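Local coordinates for inositol polyphosphate multikinase alpha (Arabidopsis thaliana, PDB 4FRF), which phosphorylates several inositol phosphates with ATP, converting inositol 1,4,5-trisphosphate to the 1,3,4,5,6-pentakisphosphate, at residues Glu79-Ser84 with Val214-Ser219. Residues are numbered along the deposited sequence; the frame is centred on the assembly and turned at random.
Sequences EYTKPS and VYENES
The carboxylate of Glu216 receives the successive amide N-H groups of Thr81 and Lys82; a carboxylate suits this place because its two oxygens can accept from two consecutive backbone N-H groups of the loop before the strand. Lys82 N lies 2.8 Å from Glu216 OE2, while Thr81 N meets Glu216 OE1 on its syn side at 3.1 Å. Glu216 can reach them because CG stands anti to its backbone N (chi1 -169°) and the chain then bends at chi2. An alanine here would remove the carboxylate and would probably leave both N-H groups without their acceptor, the loop less firmly tied to the strand. Asn217, able to donate twice through one nitrogen, bridges Lys82 O (ND2 to O 2.9 Å) and Ser84 OG (ND2 to OG 3.0 Å), both close to its amide plane; Lys82 O also accepts Asn217 N. Beside Glu216, the branched Val214 sets CG2 over the centre of the Tyr80 ring, 4.0 Å from the centroid, a CH-pi contact. Arg229 makes a cation-pi contact with this ring, whose hydroxyl is hydrogen-bonded to Arg229 O. His131 bonds Asn217 OD1, helping to fix the amide's rotation. The pairs Pro83-Glu216 (non-hydrogen-bonded) and Ser84-Tyr215 (hydrogen-bonded) lie where strand 83-90 starts and strand 209-216 ends, adjacent antiparallel strands in the inositol polyphosphate kinase sheet.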
loop_
_atom_site.group_PDB
_atom_site.type_symbol
_atom_site.label_atom_id
_atom_site.label_comp_id
_atom_site.label_asym_id
_atom_site.label_seq_id
_atom_site.Cartn_x
_atom_site.Cartn_y
_atom_site.Cartn_z
ATOM N N GLU A 79 -4.718 -24.695 -20.296
ATOM C CA GLU A 79 -5.804 -24.212 -21.149
ATOM C C GLU A 79 -5.325 -23.294 -22.277
ATOM O O GLU A 79 -6.152 -22.642 -22.953
ATOM C CB GLU A 79 -6.846 -23.457 -20.306
ATOM C CG GLU A 79 -7.456 -24.270 -19.167
ATOM C CD GLU A 79 -7.839 -23.391 -17.974
ATOM O OE1 GLU A 79 -8.486 -22.339 -18.188
ATOM O OE2 GLU A 79 -7.488 -23.756 -16.826
ATOM N N TYR A 80 -4.004 -23.168 -22.437
ATOM C CA TYR A 80 -3.483 -22.199 -23.397
ATOM C C TYR A 80 -2.662 -22.856 -24.475
ATOM O O TYR A 80 -1.815 -23.704 -24.192
ATOM C CB TYR A 80 -2.680 -21.099 -22.698
ATOM C CG TYR A 80 -3.531 -20.146 -21.871
ATOM C CD1 TYR A 80 -4.108 -19.011 -22.446
ATOM C CD2 TYR A 80 -3.761 -20.392 -20.519
ATOM C CE1 TYR A 80 -4.895 -18.157 -21.692
ATOM C CE2 TYR A 80 -4.536 -19.538 -19.761
ATOM C CZ TYR A 80 -5.092 -18.424 -20.346
ATOM O OH TYR A 80 -5.863 -17.592 -19.580
ATOM N N THR A 81 -2.938 -22.480 -25.721
ATOM C CA THR A 81 -2.260 -23.066 -26.872
ATOM C C THR A 81 -0.923 -22.383 -27.087
ATOM O O THR A 81 0.149 -23.046 -27.059
ATOM C CB THR A 81 -3.108 -22.924 -28.158
ATOM O OG1 THR A 81 -4.253 -23.832 -28.097
ATOM C CG2 THR A 81 -2.250 -23.284 -29.361
ATOM N N LYS A 82 -1.000 -21.050 -27.317
ATOM C CA LYS A 82 0.196 -20.246 -27.454
ATOM C C LYS A 82 0.083 -19.070 -26.503
ATOM O O LYS A 82 -0.499 -18.035 -26.844
ATOM C CB LYS A 82 0.361 -19.764 -28.895
ATOM C CG LYS A 82 0.711 -20.866 -29.841
ATOM C CD LYS A 82 0.767 -20.404 -31.300
ATOM C CE LYS A 82 0.886 -21.609 -32.267
ATOM N NZ LYS A 82 1.759 -22.705 -31.722
ATOM N N PRO A 83 0.594 -19.241 -25.281
ATOM C CA PRO A 83 0.454 -18.204 -24.280
ATOM C C PRO A 83 1.719 -17.394 -24.109
ATOM O O PRO A 83 2.804 -17.962 -24.035
ATOM C CB PRO A 83 0.187 -19.002 -23.009
ATOM C CG PRO A 83 0.942 -20.293 -23.211
ATOM C CD PRO A 83 1.037 -20.523 -24.699
ATOM N N SER A 84 1.577 -16.071 -24.074
ATOM C CA SER A 84 2.592 -15.199 -23.484
ATOM C C SER A 84 2.310 -15.127 -21.998
ATOM O O SER A 84 1.155 -15.035 -21.592
ATOM C CB SER A 84 2.521 -13.795 -24.083
ATOM O OG SER A 84 2.785 -13.800 -25.478
ATOM N N VAL A 214 -1.224 -14.052 -17.843
ATOM C CA VAL A 214 -1.109 -14.884 -19.035
ATOM C C VAL A 214 -2.244 -14.609 -20.003
ATOM O O VAL A 214 -3.293 -14.093 -19.607
ATOM C CB VAL A 214 -1.058 -16.410 -18.695
ATOM C CG1 VAL A 214 -2.188 -16.807 -17.774
ATOM C CG2 VAL A 214 -1.122 -17.217 -19.955
ATOM N N TYR A 215 -2.018 -14.916 -21.279
ATOM C CA TYR A 215 -3.074 -14.782 -22.280
ATOM C C TYR A 215 -2.840 -15.587 -23.573
ATOM O O TYR A 215 -1.784 -16.194 -23.761
ATOM C CB TYR A 215 -3.377 -13.305 -22.572
ATOM C CG TYR A 215 -2.294 -12.554 -23.318
ATOM C CD1 TYR A 215 -2.304 -12.490 -24.714
ATOM C CD2 TYR A 215 -1.336 -11.803 -22.626
ATOM C CE1 TYR A 215 -1.357 -11.754 -25.405
ATOM C CE2 TYR A 215 -0.375 -11.068 -23.313
ATOM C CZ TYR A 215 -0.390 -11.058 -24.707
ATOM O OH TYR A 215 0.543 -10.325 -25.402
ATOM N N GLU A 216 -3.859 -15.614 -24.434
ATOM C CA GLU A 216 -3.857 -16.477 -25.610
ATOM C C GLU A 216 -3.453 -15.702 -26.856
ATOM O O GLU A 216 -4.144 -14.781 -27.270
ATOM C CB GLU A 216 -5.271 -17.067 -25.827
ATOM C CG GLU A 216 -5.228 -18.229 -26.914
ATOM C CD GLU A 216 -4.483 -19.488 -26.296
ATOM O OE1 GLU A 216 -4.929 -20.103 -25.367
ATOM O OE2 GLU A 216 -3.396 -19.774 -26.776
ATOM N N ASN A 217 -2.403 -16.172 -27.529
ATOM C CA ASN A 217 -2.021 -15.575 -28.809
ATOM C C ASN A 217 -2.803 -16.108 -30.014
ATOM O O ASN A 217 -3.047 -15.367 -30.966
ATOM C CB ASN A 217 -0.516 -15.694 -29.033
ATOM C CG ASN A 217 0.280 -14.827 -28.072
ATOM O OD1 ASN A 217 0.465 -13.635 -28.311
ATOM N ND2 ASN A 217 0.744 -15.422 -26.970
ATOM N N GLU A 218 -3.277 -17.351 -29.925
ATOM C CA GLU A 218 -3.959 -17.998 -31.063
ATOM C C GLU A 218 -4.858 -17.040 -31.880
ATOM O O GLU A 218 -5.917 -16.583 -31.406
ATOM C CB GLU A 218 -4.731 -19.248 -30.615
ATOM C CG GLU A 218 -4.874 -20.320 -31.696
ATOM C CD GLU A 218 -3.547 -21.030 -32.036
ATOM O OE1 GLU A 218 -2.534 -20.773 -31.343
ATOM O OE2 GLU A 218 -3.530 -21.855 -32.998
ATOM N N SER A 219 -4.440 -16.785 -33.126
ATOM C CA SER A 219 -4.974 -15.675 -33.921
ATOM C C SER A 219 -5.083 -14.417 -33.080
ATOM O O SER A 219 -6.174 -13.885 -32.907
ATOM C CB SER A 219 -6.336 -16.030 -34.530
ATOM O OG SER A 219 -6.194 -16.852 -35.702
#